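Local structure of alpha-glucosidase ([Eubacterium] rectale, 6PNR) at residues T52-L57 and R101-V106; E366-F371 and N423-K428; Y378-G381 and G386-A389; V604-Q607 and E611-V614; W621-T626 and I635-E640. The protein probably hydrolyses alpha-linked sulfoquinovosides, the sulfosugar glycosides derived from sulfolipids, as a sulfoquinovosidase of glycoside hydrolase family 31. All blocks are in the same frame, centred on the assembly; numbering follows the deposited sequence.

Interaction 1 comes first along the chain and closes a loop rich in strands between two next-but-one strands of the N-terminal beta domain. Interaction 2 follows in the TIM barrel, where it closes a loop of 51 residues between helices 365-380 and 408-429. Interaction 3 lies within that loop, joining the end of helix 365-380 to strand 386-389; the two contacts touch, their centres about 12 Å apart. Interactions 4 and 5 come in series in the C-terminal beta region, with centres about 11 Å apart, and meet where strands 611-616 and 633-638 pair. Interaction 4 also reaches back to barrel helices. The five contacts thus fall into three regions, and none cross.

Interaction 1. Residues T52-L57 and R101-V106; sequences TERFPL and RFWFRV
The strands bearing Arg54 and Trp103 approach to 8.6 Å between axes, their N-to-C directions 31° apart, as next-but-one neighbours in an antiparallel sheet with strand 29-41 between them. Arg54 lies over one face of the Trp103 indole. With CG anti to the backbone N (chi1 163°) and the chain extended to NE, its CD sits 3.8 Å above the centroid of the six-membered ring, a CH-pi contact, and its CZ 4.0 Å above that of the five-membered ring, a cation-pi contact. The guanidinium is tilted 37° to the indole, bringing NH1 down toward the pyrrole side. A classic beta bulge, Thr52 and Glu53 both facing Val33, precedes Arg54 in this N-terminal beta domain. Arg105 NH2 comes within 3.7 Å of Arg54 NH2, but Glu199 forms salt bridges with both arginines and would partly offset their charge. The dimer interface runs past here: Arg105 NH2 is hydrogen-bonded to Tyr50 OH of the second subunit, and Arg54 NE makes a weak bond to Thr52 O of that subunit.

Interaction 2. Residues E366-F371 and N423-K428; sequences EAFEWF and NYEAVK
Phe368 presents its ring edge to the carboxylate of Glu425: CE1 lies 3.3 Å from Glu425 OE1, and the oxygen sits close to the ring plane, so the electron-poor C-H rim, rather than the pi face, meets the anion. The carboxylate is turned 83° to the ring. Glu425 reaches across because CG lies anti to the carbonyl carbon (chi1 -69°) and the chain runs extended beyond it. Glu369 OE2 also lies at the edge of the Phe368 ring, and 4.3 Å from Glu425 OE1. These like charges are reconciled by Lys372, which forms salt bridges with both oxygens and probably favours the ionised form of each. The contact lies on the outside of the TIM barrel, between helices 365-380 and 408-429, which precede and follow strand 386-389 in the chain. The nearest CA atoms of the two segments, Glu369 CA and Ala426 CA, are 8.9 Å apart; Phe368 and Glu425 meet through the ends of their side chains, while Ala426 packs on Lys372 and Ile375. Behind the first shell, Lys421 and Cys422 support the Phe368 ring. One turn along the second helix, Lys428 NZ donates to Tyr424 OH over 3.0 Å, while the Tyr424 ring meets Tyr450 edge-to-face.

Interaction 3. Residues Y378-G381 and G386-A389; sequences YTLG and GWMA
Leu380 and Thr379 both press on the six-membered ring of Trp387, and the contact across the segments is apolar. Leu380 CD2 comes in at the ring edge, 3.7 Å from Trp387 CZ3. The Thr379 methyl, CG2, approaches obliquely, 3.5 Å from Trp387 CE3. The indole is turned to meet them by a chi1 of 58°, which sets CG between the backbone N and the carbonyl carbon, and Val427 of helix 408-429 adds to its packing. Polar bonding is left to the pyrrole side, where Trp387 NE1 is hydrogen-bonded to Asn423 OD1 of that helix. Backbone bonds of Trp387 to Val437 and Phe439, and of Met388 to Gly317 and Val319, seat strand 386-389 in the parallel TIM-barrel sheet; Met388 touches the bound aza-sugar inhibitor. Put an alanine here, and the Thr379 and Leu380 methyls would probably border a gap while Asn423 OD1 lost its indole mate. Methyls at one end of the indole and a directed N-H bond at the other fix its rotation between barrel strand and outer helices.

Interaction 4. Residues V604-Q607 and E611-V614; sequences VYEQ and EWDV. With SO4 (sulfate ion), chain G.
Trp612 stands at the start of strand 611-616 in the C-terminal beta domain of this family 31 enzyme and is packed by the loop 604-607 that leads toward its strand. The tight part is the six-membered ring of the indole. Val604 CA lies over its centre, 3.9 Å from the centroid, as a CH-pi contact, and Val604 CG2 comes to 3.8 Å from Trp612 CD2 near the ring fusion. The far edge of the indole points into the face of Tyr605 as a T-shaped pair, with centroids of the Tyr605 ring and Trp612 six-membered ring 5.0 Å apart and planes at 80°; Tyr605 CE2 and Trp612 CZ2 are 3.5 Å apart. This loop also ties the domain to the barrel, since Tyr605 packs on Leu469 and Ala470, and Val604 on Arg509. Were a serine to replace Trp612, the Tyr605 face and the Val604 methyls would probably lose their cover and the loop be left freer to shift. Farther out the packing is lighter: Glu606 lays the end of its chain against the indole, its OE1 at the ring edge 3.5 Å from Trp612 CZ3. On the solvent side the exposed Glu611 turns away from the loop. A sulfate, probably from the crystallisation liquor, sits there, bound also by His610 N; Glu611 N donates to its O3 over 2.8 Å, with an N-H...O angle of 144°.

Interaction 5. Residues W621-T626 and I635-E640; sequences WVHLWT and ITVSAE
One water bridges the segments, lying 2.9 Å from His623 NE2 and donating to Ser638 O at 2.7 Å. It meets the imidazole at the edge, in the ring plane. The other nitrogen, His623 ND1, is hydrogen-bonded within its own segment to Thr626 OG1 over 2.7 Å, and Thr626 N adds a weak bond to it. Direct packing comes from Val637, whose CG1 stands over one ring face, 4.2 Å from His623 CD2, while its CG2 is 4.1 Å from NE2. Trp625 N lies over the opposite face, 3.8 Å above the plane. With CG anti to the backbone N (chi1 -176°), the ring spans from strand 621-623, in one antiparallel sheet of the C-terminal domain, to strand 633-638, which pairs with 611-616. Phe647 and Tyr630 each touch both His623 and Val637. With both nitrogens engaged at the edge and both faces covered, the imidazole has one favoured orientation: a half-turn about CB-CG would probably set carbons against Thr626 OG1 and the water.

Interaction 1. Residues T52-L57 and R101-V106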
# COMPACT_ATOMS: atom_id res chain seq x y z
N THR A 52 -4.29 6.33 19.16
CA THR A 52 -4.07 7.56 19.92
C THR A 52 -3.31 7.33 21.23
O THR A 52 -2.70 8.27 21.74
CB THR A 52 -5.41 8.25 20.23
OG1 THR A 52 -6.34 7.28 20.73
CG2 THR A 52 -5.97 8.89 18.98
N GLU A 53 -3.33 6.12 21.78
CA GLU A 53 -2.57 5.82 22.99
C GLU A 53 -1.93 4.45 22.89
O GLU A 53 -2.56 3.50 22.40
CB GLU A 53 -3.45 5.90 24.25
CG GLU A 53 -4.19 7.23 24.43
CD GLU A 53 -4.96 7.31 25.75
OE1 GLU A 53 -4.67 6.49 26.65
OE2 GLU A 53 -5.86 8.17 25.89
N ARG A 54 -0.68 4.35 23.33
CA ARG A 54 -0.02 3.07 23.54
C ARG A 54 1.07 3.28 24.58
O ARG A 54 1.90 4.18 24.42
CB ARG A 54 0.61 2.50 22.25
CG ARG A 54 1.63 1.40 22.54
CD ARG A 54 2.18 0.68 21.31
NE ARG A 54 3.28 -0.22 21.70
CZ ARG A 54 3.66 -1.31 21.03
NH1 ARG A 54 3.03 -1.67 19.90
NH2 ARG A 54 4.66 -2.04 21.49
N PHE A 55 1.10 2.45 25.62
CA PHE A 55 2.12 2.64 26.64
C PHE A 55 2.37 1.33 27.36
O PHE A 55 1.45 0.52 27.51
CB PHE A 55 1.72 3.74 27.64
CG PHE A 55 0.32 3.62 28.15
CD1 PHE A 55 0.04 2.83 29.25
CD2 PHE A 55 -0.71 4.32 27.56
CE1 PHE A 55 -1.25 2.72 29.74
CE2 PHE A 55 -2.01 4.22 28.04
CZ PHE A 55 -2.28 3.42 29.14
N PRO A 56 3.60 1.08 27.79
CA PRO A 56 3.89 -0.14 28.55
C PRO A 56 3.31 -0.06 29.95
O PRO A 56 3.14 1.01 30.52
CB PRO A 56 5.42 -0.20 28.57
CG PRO A 56 5.83 1.25 28.49
CD PRO A 56 4.80 1.92 27.61
N LEU A 57 3.00 -1.23 30.50
CA LEU A 57 2.44 -1.32 31.83
C LEU A 57 3.56 -1.49 32.86
O LEU A 57 4.59 -2.10 32.58
CB LEU A 57 1.47 -2.50 31.93
CG LEU A 57 0.19 -2.39 31.11
CD1 LEU A 57 -0.62 -3.66 31.31
CD2 LEU A 57 -0.59 -1.18 31.54
N ARG A 101 -6.81 -1.82 22.81
CA ARG A 101 -5.65 -2.34 22.10
C ARG A 101 -4.71 -2.96 23.12
O ARG A 101 -4.40 -2.36 24.15
CB ARG A 101 -4.91 -1.24 21.32
CG ARG A 101 -5.74 -0.56 20.20
CD ARG A 101 -6.09 -1.51 19.06
NE ARG A 101 -6.84 -0.84 17.98
CZ ARG A 101 -8.16 -0.92 17.84
NH1 ARG A 101 -8.89 -1.63 18.69
NH2 ARG A 101 -8.76 -0.29 16.83
N PHE A 102 -4.22 -4.16 22.79
CA PHE A 102 -3.46 -4.99 23.71
C PHE A 102 -2.28 -5.58 22.93
O PHE A 102 -2.49 -6.28 21.94
CB PHE A 102 -4.37 -6.09 24.28
CG PHE A 102 -3.74 -6.98 25.31
CD1 PHE A 102 -3.81 -6.64 26.65
CD2 PHE A 102 -3.12 -8.16 24.95
CE1 PHE A 102 -3.24 -7.47 27.61
CE2 PHE A 102 -2.56 -9.00 25.90
CZ PHE A 102 -2.62 -8.66 27.24
N TRP A 103 -1.06 -5.28 23.35
CA TRP A 103 0.14 -5.82 22.73
C TRP A 103 0.86 -6.70 23.75
O TRP A 103 1.27 -6.23 24.81
CB TRP A 103 1.07 -4.71 22.25
CG TRP A 103 0.59 -3.88 21.08
CD1 TRP A 103 0.85 -4.08 19.75
CD2 TRP A 103 -0.17 -2.67 21.15
NE1 TRP A 103 0.29 -3.09 19.00
CE2 TRP A 103 -0.34 -2.21 19.83
CE3 TRP A 103 -0.73 -1.93 22.21
CZ2 TRP A 103 -1.05 -1.04 19.54
CZ3 TRP A 103 -1.42 -0.78 21.91
CH2 TRP A 103 -1.58 -0.34 20.58
N PHE A 104 1.02 -7.98 23.41
CA PHE A 104 1.66 -8.96 24.27
C PHE A 104 2.97 -9.38 23.62
O PHE A 104 2.99 -9.78 22.45
CB PHE A 104 0.75 -10.18 24.48
CG PHE A 104 1.29 -11.19 25.46
CD1 PHE A 104 1.07 -11.05 26.81
CD2 PHE A 104 2.03 -12.28 25.02
CE1 PHE A 104 1.58 -11.97 27.72
CE2 PHE A 104 2.54 -13.21 25.92
CZ PHE A 104 2.31 -13.05 27.27
N ARG A 105 4.07 -9.29 24.38
CA ARG A 105 5.37 -9.64 23.84
C ARG A 105 5.84 -11.00 24.32
O ARG A 105 5.65 -11.38 25.48
CB ARG A 105 6.40 -8.58 24.20
CG ARG A 105 6.17 -7.31 23.41
CD ARG A 105 7.40 -6.48 23.39
NE ARG A 105 7.29 -5.34 22.50
CZ ARG A 105 8.23 -4.42 22.40
NH1 ARG A 105 9.33 -4.53 23.14
NH2 ARG A 105 8.09 -3.40 21.58
N VAL A 106 6.47 -11.74 23.42
CA VAL A 106 7.06 -13.03 23.70
C VAL A 106 8.55 -12.93 23.44
O VAL A 106 8.96 -12.48 22.36
CB VAL A 106 6.44 -14.15 22.84
CG1 VAL A 106 7.13 -15.45 23.11
CG2 VAL A 106 4.95 -14.26 23.09

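Interaction 2. Residues E366-F371 and N423-K428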
# COMPACT_ATOMS: atom_id res chain seq x y z
N GLU A 366 -32.23 -20.07 17.38
CA GLU A 366 -33.35 -20.50 16.54
C GLU A 366 -32.95 -20.53 15.07
O GLU A 366 -33.26 -21.49 14.35
CB GLU A 366 -34.55 -19.57 16.75
CG GLU A 366 -35.06 -19.54 18.18
CD GLU A 366 -36.46 -18.95 18.28
OE1 GLU A 366 -36.97 -18.44 17.27
OE2 GLU A 366 -37.04 -19.00 19.39
N ALA A 367 -32.27 -19.48 14.60
CA ALA A 367 -31.78 -19.47 13.22
C ALA A 367 -30.74 -20.56 12.99
O ALA A 367 -30.72 -21.18 11.92
CB ALA A 367 -31.21 -18.08 12.90
N PHE A 368 -29.87 -20.81 13.98
CA PHE A 368 -28.87 -21.87 13.87
C PHE A 368 -29.52 -23.23 13.67
O PHE A 368 -29.19 -23.96 12.72
CB PHE A 368 -27.98 -21.85 15.13
CG PHE A 368 -26.81 -22.81 15.12
CD1 PHE A 368 -26.93 -24.08 15.66
CD2 PHE A 368 -25.57 -22.42 14.63
CE1 PHE A 368 -25.84 -24.96 15.69
CE2 PHE A 368 -24.49 -23.30 14.64
CZ PHE A 368 -24.61 -24.56 15.17
N GLU A 369 -30.48 -23.59 14.53
CA GLU A 369 -31.20 -24.85 14.38
C GLU A 369 -31.96 -24.90 13.06
O GLU A 369 -32.01 -25.95 12.40
CB GLU A 369 -32.15 -25.06 15.56
CG GLU A 369 -31.44 -25.31 16.86
CD GLU A 369 -30.66 -26.61 16.82
OE1 GLU A 369 -31.21 -27.60 16.30
OE2 GLU A 369 -29.50 -26.63 17.28
N TRP A 370 -32.56 -23.78 12.66
CA TRP A 370 -33.26 -23.73 11.38
C TRP A 370 -32.31 -24.08 10.23
O TRP A 370 -32.66 -24.87 9.35
CB TRP A 370 -33.86 -22.34 11.18
CG TRP A 370 -34.52 -22.08 9.85
CD1 TRP A 370 -35.73 -22.56 9.42
CD2 TRP A 370 -34.03 -21.23 8.80
NE1 TRP A 370 -36.01 -22.07 8.16
CE2 TRP A 370 -34.99 -21.26 7.76
CE3 TRP A 370 -32.88 -20.46 8.63
CZ2 TRP A 370 -34.82 -20.54 6.57
CZ3 TRP A 370 -32.72 -19.74 7.44
CH2 TRP A 370 -33.69 -19.79 6.43
N PHE A 371 -31.10 -23.51 10.23
CA PHE A 371 -30.21 -23.78 9.11
C PHE A 371 -29.68 -25.20 9.16
O PHE A 371 -29.54 -25.86 8.12
CB PHE A 371 -29.06 -22.76 9.07
CG PHE A 371 -28.52 -22.53 7.68
CD1 PHE A 371 -27.51 -23.32 7.17
CD2 PHE A 371 -29.08 -21.56 6.86
CE1 PHE A 371 -27.04 -23.12 5.87
CE2 PHE A 371 -28.61 -21.36 5.56
CZ PHE A 371 -27.59 -22.15 5.07
N ASN A 423 -22.65 -27.28 10.36
CA ASN A 423 -22.51 -28.48 9.53
C ASN A 423 -22.21 -29.70 10.37
O ASN A 423 -22.75 -30.78 10.13
CB ASN A 423 -21.41 -28.27 8.49
CG ASN A 423 -21.85 -27.36 7.35
OD1 ASN A 423 -22.41 -27.83 6.35
ND2 ASN A 423 -21.64 -26.07 7.52
N TYR A 424 -21.34 -29.54 11.37
CA TYR A 424 -20.95 -30.66 12.21
C TYR A 424 -22.16 -31.23 12.93
O TYR A 424 -22.36 -32.45 12.97
CB TYR A 424 -19.87 -30.20 13.20
CG TYR A 424 -19.39 -31.28 14.16
CD1 TYR A 424 -18.39 -32.17 13.79
CD2 TYR A 424 -19.93 -31.39 15.44
CE1 TYR A 424 -17.94 -33.15 14.67
CE2 TYR A 424 -19.48 -32.38 16.32
CZ TYR A 424 -18.49 -33.25 15.92
OH TYR A 424 -18.04 -34.23 16.79
N GLU A 425 -23.00 -30.37 13.49
CA GLU A 425 -24.14 -30.86 14.26
C GLU A 425 -25.19 -31.49 13.35
O GLU A 425 -25.75 -32.54 13.69
CB GLU A 425 -24.70 -29.73 15.12
CG GLU A 425 -23.71 -29.37 16.24
CD GLU A 425 -24.22 -28.35 17.25
OE1 GLU A 425 -25.35 -27.84 17.13
OE2 GLU A 425 -23.45 -28.06 18.20
N ALA A 426 -25.43 -30.91 12.17
CA ALA A 426 -26.31 -31.57 11.20
C ALA A 426 -25.86 -33.00 10.92
O ALA A 426 -26.67 -33.93 10.93
CB ALA A 426 -26.37 -30.76 9.90
N VAL A 427 -24.56 -33.18 10.69
CA VAL A 427 -24.04 -34.51 10.37
C VAL A 427 -24.08 -35.41 11.59
O VAL A 427 -24.52 -36.56 11.52
CB VAL A 427 -22.62 -34.41 9.78
CG1 VAL A 427 -22.00 -35.77 9.66
CG2 VAL A 427 -22.68 -33.73 8.41
N LYS A 428 -23.64 -34.89 12.74
CA LYS A 428 -23.59 -35.71 13.95
C LYS A 428 -24.98 -36.15 14.39
O LYS A 428 -25.21 -37.32 14.68
CB LYS A 428 -22.89 -34.94 15.06
CG LYS A 428 -22.63 -35.75 16.34
CD LYS A 428 -22.10 -34.85 17.45
CE LYS A 428 -21.49 -35.64 18.62
NZ LYS A 428 -20.01 -35.83 18.48

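Interaction 3. Residues Y378-G381 and G386-A389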
# COMPACT_ATOMS: atom_id res chain seq x y z
N TYR A 378 -32.84 -30.92 3.15
CA TYR A 378 -32.72 -30.71 1.71
C TYR A 378 -31.39 -31.18 1.12
O TYR A 378 -31.31 -31.34 -0.11
CB TYR A 378 -32.91 -29.22 1.38
CG TYR A 378 -34.27 -28.68 1.75
CD1 TYR A 378 -35.42 -29.13 1.11
CD2 TYR A 378 -34.41 -27.70 2.72
CE1 TYR A 378 -36.67 -28.62 1.42
CE2 TYR A 378 -35.65 -27.18 3.05
CZ TYR A 378 -36.78 -27.64 2.40
OH TYR A 378 -38.02 -27.13 2.71
N THR A 379 -30.37 -31.41 1.94
CA THR A 379 -29.14 -32.00 1.45
C THR A 379 -29.09 -33.47 1.87
O THR A 379 -29.29 -34.37 1.04
CB THR A 379 -27.93 -31.19 1.94
OG1 THR A 379 -27.91 -29.91 1.28
CG2 THR A 379 -26.61 -31.91 1.66
N LEU A 380 -28.88 -33.74 3.16
CA LEU A 380 -28.86 -35.12 3.64
C LEU A 380 -30.18 -35.83 3.34
O LEU A 380 -30.19 -37.03 3.01
CB LEU A 380 -28.57 -35.17 5.14
CG LEU A 380 -27.21 -34.65 5.61
CD1 LEU A 380 -27.27 -34.23 7.09
CD2 LEU A 380 -26.14 -35.72 5.38
N GLY A 381 -31.30 -35.12 3.45
CA GLY A 381 -32.61 -35.71 3.26
C GLY A 381 -32.88 -36.26 1.88
O GLY A 381 -33.82 -37.06 1.72
N GLY A 386 -22.06 -35.72 0.66
CA GLY A 386 -20.98 -34.80 0.95
C GLY A 386 -21.27 -33.50 0.26
O GLY A 386 -22.15 -33.42 -0.60
N TRP A 387 -20.54 -32.46 0.65
CA TRP A 387 -20.79 -31.17 0.03
C TRP A 387 -19.67 -30.19 0.34
O TRP A 387 -18.96 -30.31 1.34
CB TRP A 387 -22.13 -30.57 0.47
CG TRP A 387 -22.30 -30.36 1.97
CD1 TRP A 387 -22.03 -29.23 2.67
CD2 TRP A 387 -22.86 -31.29 2.90
NE1 TRP A 387 -22.37 -29.41 4.00
CE2 TRP A 387 -22.88 -30.66 4.16
CE3 TRP A 387 -23.35 -32.59 2.79
CZ2 TRP A 387 -23.34 -31.30 5.31
CZ3 TRP A 387 -23.80 -33.23 3.94
CH2 TRP A 387 -23.81 -32.58 5.17
N MET A 388 -19.53 -29.21 -0.55
CA MET A 388 -18.74 -28.02 -0.25
C MET A 388 -19.53 -27.16 0.72
O MET A 388 -20.69 -26.82 0.45
CB MET A 388 -18.43 -27.26 -1.53
CG MET A 388 -17.61 -25.99 -1.30
SD MET A 388 -17.13 -25.14 -2.83
CE MET A 388 -15.77 -26.16 -3.38
N ALA A 389 -18.93 -26.83 1.87
CA ALA A 389 -19.55 -25.95 2.86
C ALA A 389 -18.75 -24.65 2.84
O ALA A 389 -17.76 -24.50 3.55
CB ALA A 389 -19.57 -26.60 4.25

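Interaction 4. Residues V604-Q607 and E611-V614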
# COMPACT_ATOMS: atom_id res chain seq x y z
N VAL A 604 6.23 -30.63 -8.61
CA VAL A 604 6.58 -29.65 -9.64
C VAL A 604 5.52 -28.57 -9.65
O VAL A 604 4.34 -28.84 -9.91
CB VAL A 604 6.71 -30.32 -11.01
CG1 VAL A 604 6.93 -29.25 -12.11
CG2 VAL A 604 7.86 -31.35 -11.00
N TYR A 605 5.92 -27.33 -9.35
CA TYR A 605 4.97 -26.23 -9.33
C TYR A 605 5.28 -25.18 -10.39
O TYR A 605 4.79 -24.06 -10.30
CB TYR A 605 4.90 -25.61 -7.93
CG TYR A 605 6.20 -25.02 -7.39
CD1 TYR A 605 6.69 -23.80 -7.85
CD2 TYR A 605 6.91 -25.68 -6.37
CE1 TYR A 605 7.87 -23.25 -7.34
CE2 TYR A 605 8.09 -25.13 -5.85
CZ TYR A 605 8.56 -23.93 -6.34
OH TYR A 605 9.71 -23.39 -5.82
N GLU A 606 6.09 -25.52 -11.40
CA GLU A 606 6.41 -24.61 -12.49
C GLU A 606 6.12 -25.29 -13.82
O GLU A 606 6.13 -26.52 -13.92
CB GLU A 606 7.88 -24.15 -12.45
CG GLU A 606 8.26 -23.36 -11.22
CD GLU A 606 9.77 -23.21 -11.05
OE1 GLU A 606 10.52 -24.02 -11.63
OE2 GLU A 606 10.20 -22.28 -10.35
N GLN A 607 5.88 -24.48 -14.85
CA GLN A 607 5.59 -25.01 -16.17
C GLN A 607 6.88 -25.38 -16.91
O GLN A 607 7.98 -24.94 -16.56
CB GLN A 607 4.80 -24.00 -17.00
CG GLN A 607 5.59 -22.77 -17.41
CD GLN A 607 4.79 -21.86 -18.32
OE1 GLN A 607 3.80 -21.26 -17.90
NE2 GLN A 607 5.21 -21.76 -19.57
N GLU A 611 12.72 -31.97 -15.23
CA GLU A 611 13.43 -32.48 -14.07
C GLU A 611 13.10 -31.56 -12.90
O GLU A 611 12.55 -30.48 -13.08
CB GLU A 611 14.94 -32.58 -14.33
CG GLU A 611 15.65 -31.25 -14.30
CD GLU A 611 17.05 -31.32 -14.90
OE1 GLU A 611 17.31 -32.26 -15.68
OE2 GLU A 611 17.88 -30.44 -14.59
N TRP A 612 13.42 -32.01 -11.68
CA TRP A 612 13.06 -31.23 -10.50
C TRP A 612 14.12 -31.42 -9.43
O TRP A 612 14.58 -32.54 -9.20
CB TRP A 612 11.67 -31.65 -9.98
CG TRP A 612 11.07 -30.66 -8.99
CD1 TRP A 612 10.85 -30.87 -7.65
CD2 TRP A 612 10.61 -29.33 -9.27
NE1 TRP A 612 10.29 -29.74 -7.08
CE2 TRP A 612 10.13 -28.78 -8.06
CE3 TRP A 612 10.55 -28.55 -10.43
CZ2 TRP A 612 9.61 -27.49 -7.97
CZ3 TRP A 612 10.04 -27.26 -10.35
CH2 TRP A 612 9.58 -26.74 -9.12
N ASP A 613 14.54 -30.31 -8.81
CA ASP A 613 15.49 -30.34 -7.70
C ASP A 613 14.75 -30.69 -6.42
O ASP A 613 13.70 -30.11 -6.12
CB ASP A 613 16.19 -28.99 -7.54
CG ASP A 613 17.07 -28.63 -8.73
OD1 ASP A 613 17.62 -29.55 -9.38
OD2 ASP A 613 17.23 -27.42 -9.00
N VAL A 614 15.30 -31.62 -5.64
CA VAL A 614 14.68 -32.10 -4.41
C VAL A 614 15.72 -32.08 -3.30
O VAL A 614 16.87 -32.48 -3.52
CB VAL A 614 14.11 -33.53 -4.58
CG1 VAL A 614 13.46 -34.02 -3.29
CG2 VAL A 614 13.13 -33.59 -5.76
S SO4 G . 14.31 -28.77 -17.11
O1 SO4 G . 15.49 -28.80 -16.24
O2 SO4 G . 13.87 -27.38 -17.27
O3 SO4 G . 13.23 -29.54 -16.51
O4 SO4 G . 14.64 -29.38 -18.41

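Interaction 5. Residues W621-T626 and I635-E640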
# COMPACT_ATOMS: atom_id res chain seq x y z
N TRP A 621 16.11 -43.54 1.13
CA TRP A 621 14.99 -43.15 0.28
C TRP A 621 15.03 -43.91 -1.03
O TRP A 621 16.10 -44.23 -1.56
CB TRP A 621 15.00 -41.66 -0.02
CG TRP A 621 14.81 -40.75 1.15
CD1 TRP A 621 15.77 -40.00 1.77
CD2 TRP A 621 13.57 -40.46 1.82
NE1 TRP A 621 15.21 -39.27 2.79
CE2 TRP A 621 13.86 -39.53 2.84
CE3 TRP A 621 12.25 -40.89 1.65
CZ2 TRP A 621 12.88 -39.03 3.70
CZ3 TRP A 621 11.27 -40.40 2.52
CH2 TRP A 621 11.59 -39.47 3.52
N VAL A 622 13.84 -44.20 -1.56
CA VAL A 622 13.66 -44.83 -2.86
C VAL A 622 12.77 -43.93 -3.71
O VAL A 622 11.64 -43.64 -3.31
CB VAL A 622 13.04 -46.24 -2.75
CG1 VAL A 622 12.94 -46.87 -4.14
CG2 VAL A 622 13.84 -47.12 -1.78
N HIS A 623 13.28 -43.49 -4.86
CA HIS A 623 12.45 -42.74 -5.81
C HIS A 623 11.34 -43.64 -6.35
O HIS A 623 11.60 -44.75 -6.83
CB HIS A 623 13.32 -42.21 -6.95
CG HIS A 623 12.57 -41.36 -7.93
ND1 HIS A 623 12.40 -41.72 -9.25
CD2 HIS A 623 11.95 -40.16 -7.78
CE1 HIS A 623 11.71 -40.78 -9.87
NE2 HIS A 623 11.42 -39.83 -9.00
N LEU A 624 10.10 -43.15 -6.27
CA LEU A 624 8.94 -44.02 -6.47
C LEU A 624 8.90 -44.62 -7.87
O LEU A 624 8.58 -45.80 -8.04
CB LEU A 624 7.65 -43.26 -6.17
CG LEU A 624 6.34 -44.01 -6.48
CD1 LEU A 624 6.21 -45.27 -5.60
CD2 LEU A 624 5.15 -43.09 -6.28
N TRP A 625 9.18 -43.81 -8.89
CA TRP A 625 8.97 -44.25 -10.26
C TRP A 625 10.14 -45.06 -10.82
O TRP A 625 9.93 -45.89 -11.72
CB TRP A 625 8.69 -43.04 -11.17
CG TRP A 625 7.64 -42.10 -10.60
CD1 TRP A 625 7.85 -40.82 -10.15
CD2 TRP A 625 6.25 -42.38 -10.38
NE1 TRP A 625 6.67 -40.29 -9.69
CE2 TRP A 625 5.67 -41.22 -9.82
CE3 TRP A 625 5.43 -43.49 -10.62
CZ2 TRP A 625 4.31 -41.14 -9.48
CZ3 TRP A 625 4.08 -43.41 -10.29
CH2 TRP A 625 3.54 -42.25 -9.72
N THR A 626 11.36 -44.85 -10.31
CA THR A 626 12.52 -45.54 -10.84
C THR A 626 13.10 -46.61 -9.93
O THR A 626 13.76 -47.52 -10.42
CB THR A 626 13.64 -44.54 -11.18
OG1 THR A 626 13.99 -43.80 -10.00
CG2 THR A 626 13.19 -43.58 -12.28
N ILE A 635 19.26 -33.43 -4.56
CA ILE A 635 19.31 -34.24 -5.77
C ILE A 635 18.44 -33.59 -6.85
O ILE A 635 17.70 -32.63 -6.61
CB ILE A 635 18.85 -35.69 -5.53
CG1 ILE A 635 17.35 -35.77 -5.28
CG2 ILE A 635 19.59 -36.31 -4.36
CD1 ILE A 635 16.87 -37.18 -4.94
N THR A 636 18.54 -34.14 -8.06
CA THR A 636 17.69 -33.78 -9.19
C THR A 636 17.22 -35.07 -9.84
O THR A 636 18.04 -35.94 -10.16
CB THR A 636 18.44 -32.92 -10.22
OG1 THR A 636 18.66 -31.60 -9.70
CG2 THR A 636 17.64 -32.81 -11.52
N VAL A 637 15.90 -35.20 -10.04
CA VAL A 637 15.32 -36.41 -10.60
C VAL A 637 14.57 -36.05 -11.88
O VAL A 637 14.09 -34.93 -12.05
CB VAL A 637 14.38 -37.12 -9.60
CG1 VAL A 637 15.15 -37.56 -8.36
CG2 VAL A 637 13.21 -36.20 -9.23
N SER A 638 14.46 -37.03 -12.78
CA SER A 638 13.56 -36.86 -13.91
C SER A 638 12.14 -36.68 -13.38
O SER A 638 11.72 -37.37 -12.44
CB SER A 638 13.63 -38.06 -14.85
OG SER A 638 12.74 -37.86 -15.93
N ALA A 639 11.40 -35.75 -13.98
CA ALA A 639 10.08 -35.40 -13.47
C ALA A 639 9.19 -34.99 -14.64
O ALA A 639 8.63 -33.89 -14.68
CB ALA A 639 10.19 -34.30 -12.42
N GLU A 640 9.05 -35.87 -15.62
CA GLU A 640 8.14 -35.62 -16.72
C GLU A 640 6.70 -35.61 -16.20
O GLU A 640 6.40 -36.06 -15.08
CB GLU A 640 8.31 -36.67 -17.82
CG GLU A 640 9.75 -36.84 -18.34
CD GLU A 640 10.24 -35.70 -19.24
OE1 GLU A 640 9.44 -34.83 -19.66
OE2 GLU A 640 11.46 -35.68 -19.53
O HOH W 1 10.01 -37.67 -10.31